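Local coordinates for protein putative pyridoxal phosphate-dependent transferase (Clostridium difficile, PDB 4DQ6) that binds pyridoxal-5'-phosphate and belongs to the class I and II aminotransferase family, its precise role being left open, at residues 206-211 / 321-327; 346-352 / 385-391; 93-97 / 261-265. All blocks are in the same frame, centred on the assembly; numbering follows the deposited sequence.

How the contacts relate
Contact 1 (206-211 / 321-327) lies deepest, its centre about 9 Å from that of the chain, and reaches pyridoxal-5'-phosphate directly through His206. Contact 3 (93-97 / 261-265) belongs to the edge of the seven-stranded sheet; the side chain of Ser96 is about 7 Å from the same cofactor, and the chain passes straight from Pro97 into the pocket residue Gly98. Contact 2 (346-352 / 385-391) is remote, joining the end of helix 339-350 to the C-terminal helix 376-390. None of the three touches another: nearest atoms are about 11 Å apart between contacts 1 and 2, and about 12 Å between contacts 1 and 3. Contacts 2 and 3, with centres about 44 Å apart, flank the chain's centre on opposite sides.

Contact 1 (206-211 / 321-327); sequences HSDIIL and KPEGTYL. With PLP (pyridoxal-5'-phosphate), chain C.
Ile210 and Gly324 form a single backbone bridge, their CA atoms 4.3 Å apart, closed by hydrogen bonds from Thr325 N to Ile209 O (2.8 Å) and from Leu211 N to Glu323 O, the latter nearly straight at 170°. With only hydrogens on its CA, Gly324 lets the backbones close up, CA lying 3.1 Å from Ile209 O. Beside the bridge, Thr325 lays its CG2 methyl over one face of the His206 imidazole, a CH-pi contact 3.9 Å from the ring centroid. The hydroxyl of the same threonine is turned to its own backbone: OG1, between the backbone N and the carbonyl carbon (chi1 84°), donates to Gly324 O and accepts from Leu327 N, making an ST turn. In this fold of the class I and II aminotransferase family, the pairing ties the loop after strand 199-203 of the seven-stranded sheet to the approach to strand 327-331, and thereby flanks the cofactor pocket. The imidazole suits the place because its two nitrogens reach different partners: NE2 shares a hydrogen bond of 2.7 Å with O3 of pyridoxal-5'-phosphate, and ND1 meets a water that accepts from Tyr326 N. This double grip should restrain rotation of the ring. Ile209 CD1 packs obliquely on the Tyr326 ring, 3.7 Å from CD2, while Leu211 CD1 comes within 3.3 Å of Pro322 O and helix 289-313 adds further cover to the leucine.

Contact 2 (346-352 / 385-391); sequences LVQKGKV and RIKNAIN
Gly350 and Ala389 mark the close approach of two helix ends, their CA atoms 4.2 Å apart where the short axes of 346-350 and 385-390 cross nearly at right angles (97°). This helix-helix packing joins the end of helix 339-350 to the C-terminal helix. Its apolar part is small: Gly350 has no side chain, which lets the Ala389 methyl sit directly on its backbone, Ala389 CB lying 3.7 Å from Gly350 CA. Leu346 CD2 also packs on Ala389 CB, 3.9 Å away, and Val352 CG1 meets Ile386 CG1 crosswise, helped from outside by Ile370 of strand 367-371 against Ile386. The hydrogen bonds are made by long basic side chains reaching backbone carbonyls. Arg385, extended from CG to NE, passes its aliphatic part along Gly350 O and gives NH1 to Lys351 O at 2.9 Å, the acceptor lying in the guanidinium plane. Lys351, with positive phi, is where the chain leaves the helix. The ionic link is made by Lys349, whose chain is straight until a turn about CD-CE (chi4 -50°) swings the ammonium aside. NZ donates to Asn388 O at 2.8 Å from above the carbonyl plane, and forms a salt bridge with OXT of Asn391, the C-terminal carboxylate, at 3.5 Å. One water joins NZ and OXT as well. Separately, a water donates to Gly350 O and accepts from Asn388 ND2, 3.0 Å away.

Contact 3 (93-97 / 261-265); sequences LIYSP and LDDAF
A branch of Ile94 meets the ring of Phe265, both placed by their first torsions: with CG1 of Ile94 anti to the carbonyl carbon (chi1 -65°), CG2 lies anti to the backbone N and approaches the ring obliquely, 3.7 Å from Phe265 CD2. Phe265, its CG also anti to the carbonyl carbon (chi1 -80°), extends its ring from the helix toward the strand. The other branch of Ile94 runs out straight, and CD1 settles against the helix surface at Leu261 CB (3.9 Å) and Asp262 N (3.6 Å). A beta-branched residue suits this place, as it can serve the helix backbone and the ring at once. The phenyl ring continues along the strand: Tyr95 O lies over one face, 3.8 Å from Phe265 CE2 and offset toward the rim, Ser96 OG approaches Phe265 CZ obliquely at 3.3 Å, and Pro97 CD borders Phe265 CE1. Here helix 255-267 packs on edge strand 93-96 of the large mixed sheet of the aminotransferase fold, the short axes 9.6 Å apart and only 28° from parallel. Leu105 of helix 99-110 also packs on Leu261 and Phe265. Asp262 OD1 finds its partner beyond the interface, at Lys271 NZ. Between strand and helix, cohesion therefore comes from apolar packing, and the Ser96 hydroxyl is bonded instead to Gly98 O, which probably helps to hold the chain where it enters the cofactor pocket.

Contact 1 (206-211 / 321-327)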
loop_
_atom_site.group_PDB
_atom_site.type_symbol
_atom_site.label_atom_id
_atom_site.label_comp_id
_atom_site.label_asym_id
_atom_site.label_seq_id
_atom_site.Cartn_x
_atom_site.Cartn_y
_atom_site.Cartn_z
ATOM N N HIS A 206 -5.497 17.736 6.238
ATOM C CA HIS A 206 -6.795 18.245 6.777
ATOM C C HIS A 206 -7.339 19.440 6.012
ATOM O O HIS A 206 -8.223 20.158 6.503
ATOM C CB HIS A 206 -6.679 18.629 8.252
ATOM C CG HIS A 206 -6.256 17.520 9.169
ATOM N ND1 HIS A 206 -7.186 16.686 9.792
ATOM C CD2 HIS A 206 -4.998 17.056 9.525
ATOM C CE1 HIS A 206 -6.518 15.785 10.528
ATOM N NE2 HIS A 206 -5.170 15.987 10.353
ATOM N N SER A 207 -6.893 19.638 4.781
ATOM C CA SER A 207 -7.082 20.884 4.022
ATOM C C SER A 207 -8.548 21.163 3.679
ATOM O O SER A 207 -8.945 22.302 3.477
ATOM C CB SER A 207 -6.296 20.834 2.707
ATOM O OG SER A 207 -6.663 19.691 1.939
ATOM N N ASP A 208 -9.397 20.141 3.735
ATOM C CA ASP A 208 -10.826 20.327 3.432
ATOM C C ASP A 208 -11.677 20.507 4.668
ATOM O O ASP A 208 -12.892 20.765 4.549
ATOM C CB ASP A 208 -11.399 19.139 2.627
ATOM C CG ASP A 208 -10.626 18.844 1.322
ATOM O OD1 ASP A 208 -10.373 19.772 0.564
ATOM O OD2 ASP A 208 -10.339 17.645 1.014
ATOM N N ILE A 209 -11.112 20.210 5.823
ATOM C CA ILE A 209 -11.859 20.254 7.070
ATOM C C ILE A 209 -11.625 21.597 7.735
ATOM O O ILE A 209 -10.753 21.759 8.604
ATOM C CB ILE A 209 -11.542 19.049 7.974
ATOM C CG1 ILE A 209 -11.810 17.714 7.188
ATOM C CG2 ILE A 209 -12.409 19.122 9.238
ATOM C CD1 ILE A 209 -11.202 16.524 7.908
ATOM N N ILE A 210 -12.323 22.578 7.217
ATOM C CA ILE A 210 -12.176 23.976 7.577
ATOM C C ILE A 210 -13.469 24.577 8.023
ATOM O O ILE A 210 -14.493 24.361 7.371
ATOM C CB ILE A 210 -11.633 24.782 6.367
ATOM C CG1 ILE A 210 -10.400 24.127 5.717
ATOM C CG2 ILE A 210 -11.352 26.226 6.753
ATOM C CD1 ILE A 210 -9.133 24.088 6.598
ATOM N N LEU A 211 -13.472 25.260 9.150
ATOM C CA LEU A 211 -14.699 25.800 9.729
ATOM C C LEU A 211 -14.996 27.186 9.186
ATOM O O LEU A 211 -14.149 27.806 8.462
ATOM C CB LEU A 211 -14.583 25.789 11.266
ATOM C CG LEU A 211 -14.428 24.440 11.947
ATOM C CD1 LEU A 211 -14.690 24.512 13.438
ATOM C CD2 LEU A 211 -15.372 23.466 11.274
ATOM N N LYS A 321 -11.847 27.093 20.283
ATOM C CA LYS A 321 -12.530 26.493 19.112
ATOM C C LYS A 321 -11.477 26.328 17.982
ATOM O O LYS A 321 -10.749 27.288 17.635
ATOM C CB LYS A 321 -13.645 27.379 18.638
ATOM C CG LYS A 321 -14.459 26.845 17.505
ATOM C CD LYS A 321 -15.693 27.675 17.231
ATOM C CE LYS A 321 -16.360 27.242 15.959
ATOM N NZ LYS A 321 -17.715 27.900 15.811
ATOM N N PRO A 322 -11.368 25.143 17.410
ATOM C CA PRO A 322 -10.420 24.977 16.289
ATOM C C PRO A 322 -10.883 25.701 15.059
ATOM O O PRO A 322 -12.070 25.922 14.861
ATOM C CB PRO A 322 -10.471 23.497 15.995
ATOM C CG PRO A 322 -11.799 23.018 16.546
ATOM C CD PRO A 322 -12.139 23.909 17.702
ATOM N N GLU A 323 -9.956 26.082 14.205
ATOM C CA GLU A 323 -10.214 26.688 12.928
ATOM C C GLU A 323 -10.389 25.637 11.818
ATOM O O GLU A 323 -11.082 25.879 10.785
ATOM C CB GLU A 323 -9.050 27.622 12.582
ATOM C CG GLU A 323 -8.927 28.767 13.586
ATOM C CD GLU A 323 -7.624 29.537 13.551
ATOM O OE1 GLU A 323 -6.777 29.131 12.784
ATOM O OE2 GLU A 323 -7.540 30.541 14.350
ATOM N N GLY A 324 -9.792 24.472 12.025
ATOM C CA GLY A 324 -9.906 23.334 11.133
ATOM C C GLY A 324 -9.594 22.059 11.841
ATOM O O GLY A 324 -9.225 22.080 13.033
ATOM N N THR A 325 -9.739 20.939 11.096
ATOM C CA THR A 325 -9.780 19.585 11.615
ATOM C C THR A 325 -11.105 19.347 12.380
ATOM O O THR A 325 -11.834 20.290 12.700
ATOM C CB THR A 325 -8.589 19.212 12.546
ATOM O OG1 THR A 325 -8.779 19.627 13.896
ATOM C CG2 THR A 325 -7.261 19.700 11.965
ATOM N N TYR A 326 -11.346 18.075 12.668
ATOM C CA TYR A 326 -12.446 17.704 13.554
ATOM C C TYR A 326 -12.047 17.301 14.932
ATOM O O TYR A 326 -12.757 16.581 15.668
ATOM C CB TYR A 326 -13.307 16.632 12.899
ATOM C CG TYR A 326 -12.625 15.383 12.364
ATOM C CD1 TYR A 326 -12.117 14.434 13.221
ATOM C CD2 TYR A 326 -12.576 15.122 10.999
ATOM C CE1 TYR A 326 -11.573 13.259 12.726
ATOM C CE2 TYR A 326 -12.023 13.947 10.501
ATOM C CZ TYR A 326 -11.568 12.997 11.395
ATOM O OH TYR A 326 -11.097 11.791 10.988
ATOM N N LEU A 327 -10.888 17.793 15.351
ATOM C CA LEU A 327 -10.198 17.369 16.543
ATOM C C LEU A 327 -10.187 18.530 17.528
ATOM O O LEU A 327 -9.804 19.645 17.143
ATOM C CB LEU A 327 -8.759 16.916 16.191
ATOM C CG LEU A 327 -8.713 15.760 15.166
ATOM C CD1 LEU A 327 -7.261 15.601 14.625
ATOM C CD2 LEU A 327 -9.247 14.431 15.676
HETATM N N1 PLP C . -0.955 13.692 8.494
HETATM C C2 PLP C . -1.693 14.244 9.512
HETATM C C2A PLP C . -1.454 15.613 10.074
HETATM C C3 PLP C . -2.789 13.515 10.110
HETATM O O3 PLP C . -3.490 14.033 11.109
HETATM C C4 PLP C . -3.098 12.184 9.611
HETATM C C4A PLP C . -4.191 11.351 10.229
HETATM C C5 PLP C . -2.276 11.674 8.524
HETATM C C6 PLP C . -1.216 12.456 8.009
HETATM C C5A PLP C . -2.606 10.320 7.978
HETATM O O4P PLP C . -1.422 9.869 7.410
HETATM P P PLP C . -1.548 8.541 6.492
HETATM O O1P PLP C . -2.118 9.034 5.207
HETATM O O2P PLP C . -0.035 8.084 6.479
HETATM O O3P PLP C . -2.573 7.662 7.273
HETATM O O HOH W 1 -9.613 16.315 11.115
#

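Contact 2 (346-352 / 385-391)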
loop_
_atom_site.group_PDB
_atom_site.type_symbol
_atom_site.label_atom_id
_atom_site.label_comp_id
_atom_site.label_asym_id
_atom_site.label_seq_id
_atom_site.Cartn_x
_atom_site.Cartn_y
_atom_site.Cartn_z
ATOM N N LEU A 346 -9.263 8.949 33.159
ATOM C CA LEU A 346 -10.128 8.950 31.966
ATOM C C LEU A 346 -10.467 7.513 31.562
ATOM O O LEU A 346 -11.610 7.199 31.235
ATOM C CB LEU A 346 -9.413 9.685 30.824
ATOM C CG LEU A 346 -9.342 11.203 31.003
ATOM C CD1 LEU A 346 -8.287 11.870 30.071
ATOM C CD2 LEU A 346 -10.730 11.762 30.727
ATOM N N VAL A 347 -9.452 6.640 31.569
ATOM C CA VAL A 347 -9.661 5.231 31.200
ATOM C C VAL A 347 -10.440 4.451 32.279
ATOM O O VAL A 347 -11.408 3.781 31.965
ATOM C CB VAL A 347 -8.349 4.487 30.894
ATOM C CG1 VAL A 347 -8.652 3.008 30.659
ATOM C CG2 VAL A 347 -7.638 5.114 29.700
ATOM N N GLN A 348 -10.001 4.560 33.538
ATOM C CA GLN A 348 -10.495 3.698 34.620
ATOM C C GLN A 348 -11.845 4.159 35.113
ATOM O O GLN A 348 -12.750 3.344 35.333
ATOM C CB GLN A 348 -9.485 3.668 35.768
ATOM C CG GLN A 348 -8.196 3.005 35.342
ATOM C CD GLN A 348 -7.002 3.269 36.250
ATOM O OE1 GLN A 348 -7.128 3.733 37.384
ATOM N NE2 GLN A 348 -5.806 2.989 35.711
ATOM N N LYS A 349 -11.983 5.466 35.307
ATOM C CA LYS A 349 -13.199 6.071 35.839
ATOM C C LYS A 349 -14.159 6.567 34.778
ATOM O O LYS A 349 -15.325 6.248 34.800
ATOM C CB LYS A 349 -12.855 7.187 36.838
ATOM C CG LYS A 349 -14.034 7.601 37.712
ATOM C CD LYS A 349 -13.575 8.663 38.738
ATOM C CE LYS A 349 -14.631 8.998 39.781
ATOM N NZ LYS A 349 -15.915 9.300 39.100
ATOM N N GLY A 350 -13.671 7.335 33.812
ATOM C CA GLY A 350 -14.510 7.753 32.683
ATOM C C GLY A 350 -14.906 6.653 31.713
ATOM O O GLY A 350 -15.986 6.685 31.138
ATOM N N LYS A 351 -14.008 5.699 31.515
ATOM C CA LYS A 351 -14.135 4.669 30.467
ATOM C C LYS A 351 -14.254 5.329 29.075
ATOM O O LYS A 351 -15.115 5.017 28.267
ATOM C CB LYS A 351 -15.294 3.727 30.722
ATOM C CG LYS A 351 -15.255 2.962 32.044
ATOM C CD LYS A 351 -16.089 1.681 31.965
ATOM C CE LYS A 351 -17.555 1.916 31.567
ATOM N NZ LYS A 351 -18.419 0.686 31.394
ATOM N N VAL A 352 -13.337 6.238 28.811
ATOM C CA VAL A 352 -13.340 6.971 27.545
ATOM C C VAL A 352 -11.896 7.040 27.049
ATOM O O VAL A 352 -10.993 7.143 27.853
ATOM C CB VAL A 352 -14.008 8.380 27.710
ATOM C CG1 VAL A 352 -13.247 9.228 28.722
ATOM C CG2 VAL A 352 -14.224 9.064 26.357
ATOM N N ARG A 385 -18.935 11.137 30.195
ATOM C CA ARG A 385 -17.855 10.279 30.720
ATOM C C ARG A 385 -16.637 11.069 31.210
ATOM O O ARG A 385 -16.074 10.779 32.276
ATOM C CB ARG A 385 -17.455 9.193 29.696
ATOM C CG ARG A 385 -18.558 8.147 29.484
ATOM C CD ARG A 385 -18.096 6.964 28.603
ATOM N NE ARG A 385 -19.209 6.026 28.447
ATOM C CZ ARG A 385 -19.094 4.711 28.337
ATOM N NH1 ARG A 385 -17.908 4.107 28.279
ATOM N NH2 ARG A 385 -20.213 3.986 28.257
ATOM N N ILE A 386 -16.284 12.111 30.477
ATOM C CA ILE A 386 -15.151 12.929 30.843
ATOM C C ILE A 386 -15.508 13.648 32.141
ATOM O O ILE A 386 -14.726 13.664 33.081
ATOM C CB ILE A 386 -14.805 13.927 29.724
ATOM C CG1 ILE A 386 -14.246 13.173 28.512
ATOM C CG2 ILE A 386 -13.791 14.940 30.215
ATOM C CD1 ILE A 386 -14.241 13.902 27.163
ATOM N N LYS A 387 -16.718 14.178 32.229
ATOM C CA LYS A 387 -17.169 14.859 33.474
ATOM C C LYS A 387 -17.145 13.871 34.672
ATOM O O LYS A 387 -16.665 14.205 35.760
ATOM C CB LYS A 387 -18.553 15.466 33.248
ATOM C CG LYS A 387 -19.120 16.269 34.420
ATOM C CD LYS A 387 -20.411 16.947 34.013
ATOM C CE LYS A 387 -21.619 16.034 33.859
ATOM N NZ LYS A 387 -22.893 16.830 33.688
ATOM N N ASN A 388 -17.559 12.627 34.445
ATOM C CA ASN A 388 -17.453 11.623 35.507
ATOM C C ASN A 388 -15.991 11.373 35.905
ATOM O O ASN A 388 -15.667 11.282 37.085
ATOM C CB ASN A 388 -18.074 10.303 35.077
ATOM C CG ASN A 388 -18.110 9.288 36.220
ATOM O OD1 ASN A 388 -18.530 9.621 37.325
ATOM N ND2 ASN A 388 -17.618 8.087 35.975
ATOM N N ALA A 389 -15.112 11.225 34.925
ATOM C CA ALA A 389 -13.712 10.994 35.191
ATOM C C ALA A 389 -13.094 12.047 36.103
ATOM O O ALA A 389 -12.275 11.709 36.957
ATOM C CB ALA A 389 -12.921 10.921 33.884
ATOM N N ILE A 390 -13.458 13.324 35.906
ATOM C CA ILE A 390 -12.719 14.411 36.560
ATOM C C ILE A 390 -13.412 14.903 37.827
ATOM O O ILE A 390 -12.915 15.826 38.483
ATOM C CB ILE A 390 -12.421 15.570 35.583
ATOM C CG1 ILE A 390 -13.693 16.368 35.264
ATOM C CG2 ILE A 390 -11.772 15.017 34.333
ATOM C CD1 ILE A 390 -13.416 17.573 34.375
ATOM N N ASN A 391 -14.521 14.246 38.165
ATOM C CA ASN A 391 -15.336 14.508 39.358
ATOM C C ASN A 391 -15.459 13.219 40.158
ATOM O O ASN A 391 -14.456 12.732 40.688
ATOM C CB ASN A 391 -16.723 15.010 38.939
ATOM C CG ASN A 391 -16.700 16.453 38.471
ATOM O OD1 ASN A 391 -16.682 17.356 39.294
ATOM N ND2 ASN A 391 -16.731 16.680 37.155
ATOM O OXT ASN A 391 -16.530 12.589 40.258
HETATM O O HOH W 2 -17.376 6.362 38.554
HETATM O O HOH W 3 -17.482 10.354 41.614
HETATM O O HOH W 4 -17.916 7.353 33.064
#

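Contact 3 (93-97 / 261-265)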
loop_
_atom_site.group_PDB
_atom_site.type_symbol
_atom_site.label_atom_id
_atom_site.label_comp_id
_atom_site.label_asym_id
_atom_site.label_seq_id
_atom_site.Cartn_x
_atom_site.Cartn_y
_atom_site.Cartn_z
ATOM N N LEU A 93 1.685 15.135 -9.942
ATOM C CA LEU A 93 1.118 14.282 -8.926
ATOM C C LEU A 93 1.751 12.918 -8.889
ATOM O O LEU A 93 1.872 12.272 -9.918
ATOM C CB LEU A 93 -0.385 14.113 -9.171
ATOM C CG LEU A 93 -1.261 15.329 -8.934
ATOM C CD1 LEU A 93 -2.655 15.249 -9.564
ATOM C CD2 LEU A 93 -1.305 15.620 -7.441
ATOM N N ILE A 94 2.107 12.488 -7.662
ATOM C CA ILE A 94 2.519 11.110 -7.394
ATOM C C ILE A 94 1.555 10.453 -6.395
ATOM O O ILE A 94 1.224 11.045 -5.361
ATOM C CB ILE A 94 3.980 11.013 -6.869
ATOM C CG1 ILE A 94 4.857 11.491 -8.005
ATOM C CG2 ILE A 94 4.330 9.601 -6.395
ATOM C CD1 ILE A 94 6.332 11.403 -7.636
ATOM N N TYR A 95 1.103 9.228 -6.729
ATOM C CA TYR A 95 0.287 8.401 -5.822
ATOM C C TYR A 95 1.130 7.930 -4.639
ATOM O O TYR A 95 2.262 7.466 -4.836
ATOM C CB TYR A 95 -0.186 7.158 -6.573
ATOM C CG TYR A 95 -0.681 6.053 -5.670
ATOM C CD1 TYR A 95 -1.969 6.118 -5.066
ATOM C CD2 TYR A 95 0.107 4.957 -5.366
ATOM C CE1 TYR A 95 -2.389 5.153 -4.175
ATOM C CE2 TYR A 95 -0.318 3.993 -4.456
ATOM C CZ TYR A 95 -1.557 4.082 -3.875
ATOM O OH TYR A 95 -1.979 3.081 -2.986
ATOM N N SER A 96 0.542 7.883 -3.448
ATOM C CA SER A 96 1.129 7.208 -2.308
ATOM C C SER A 96 -0.008 6.534 -1.524
ATOM O O SER A 96 -1.109 7.127 -1.451
ATOM C CB SER A 96 1.878 8.196 -1.453
ATOM O OG SER A 96 2.442 7.573 -0.290
ATOM N N PRO A 97 0.266 5.375 -0.915
ATOM C CA PRO A 97 -0.836 4.781 -0.092
ATOM C C PRO A 97 -1.162 5.636 1.120
ATOM O O PRO A 97 -2.179 5.460 1.759
ATOM C CB PRO A 97 -0.316 3.405 0.265
ATOM C CG PRO A 97 1.112 3.498 0.071
ATOM C CD PRO A 97 1.409 4.467 -1.027
ATOM N N LEU A 261 11.224 11.160 -5.941
ATOM C CA LEU A 261 10.156 10.427 -5.273
ATOM C C LEU A 261 9.632 9.296 -6.132
ATOM O O LEU A 261 9.366 8.218 -5.647
ATOM C CB LEU A 261 9.011 11.345 -4.858
ATOM C CG LEU A 261 7.926 10.679 -3.994
ATOM C CD1 LEU A 261 8.585 10.007 -2.795
ATOM C CD2 LEU A 261 6.929 11.715 -3.513
ATOM N N ASP A 262 9.471 9.581 -7.414
ATOM C CA ASP A 262 9.072 8.552 -8.349
ATOM C C ASP A 262 10.004 7.359 -8.260
ATOM O O ASP A 262 9.533 6.207 -8.195
ATOM C CB ASP A 262 8.974 9.098 -9.746
ATOM C CG ASP A 262 8.068 8.255 -10.668
ATOM O OD1 ASP A 262 6.934 7.876 -10.269
ATOM O OD2 ASP A 262 8.502 8.061 -11.803
ATOM N N ASP A 263 11.303 7.609 -8.295
ATOM C CA ASP A 263 12.246 6.537 -8.280
ATOM C C ASP A 263 12.278 5.800 -6.921
ATOM O O ASP A 263 12.532 4.603 -6.891
ATOM C CB ASP A 263 13.629 7.124 -8.551
ATOM C CG ASP A 263 13.827 7.481 -10.006
ATOM O OD1 ASP A 263 12.964 7.179 -10.882
ATOM O OD2 ASP A 263 14.880 8.091 -10.288
ATOM N N ALA A 264 12.012 6.520 -5.813
ATOM C CA ALA A 264 11.869 5.864 -4.487
ATOM C C ALA A 264 10.689 4.935 -4.459
ATOM O O ALA A 264 10.783 3.799 -3.970
ATOM C CB ALA A 264 11.780 6.892 -3.371
ATOM N N PHE A 265 9.549 5.364 -5.021
ATOM C CA PHE A 265 8.406 4.445 -5.120
ATOM C C PHE A 265 8.698 3.268 -6.015
ATOM O O PHE A 265 8.115 2.176 -5.834
ATOM C CB PHE A 265 7.123 5.187 -5.503
ATOM C CG PHE A 265 6.453 5.886 -4.312
ATOM C CD1 PHE A 265 5.942 5.118 -3.246
ATOM C CD2 PHE A 265 6.260 7.249 -4.273
ATOM C CE1 PHE A 265 5.335 5.739 -2.162
ATOM C CE2 PHE A 265 5.632 7.861 -3.203
ATOM C CZ PHE A 265 5.144 7.090 -2.153
#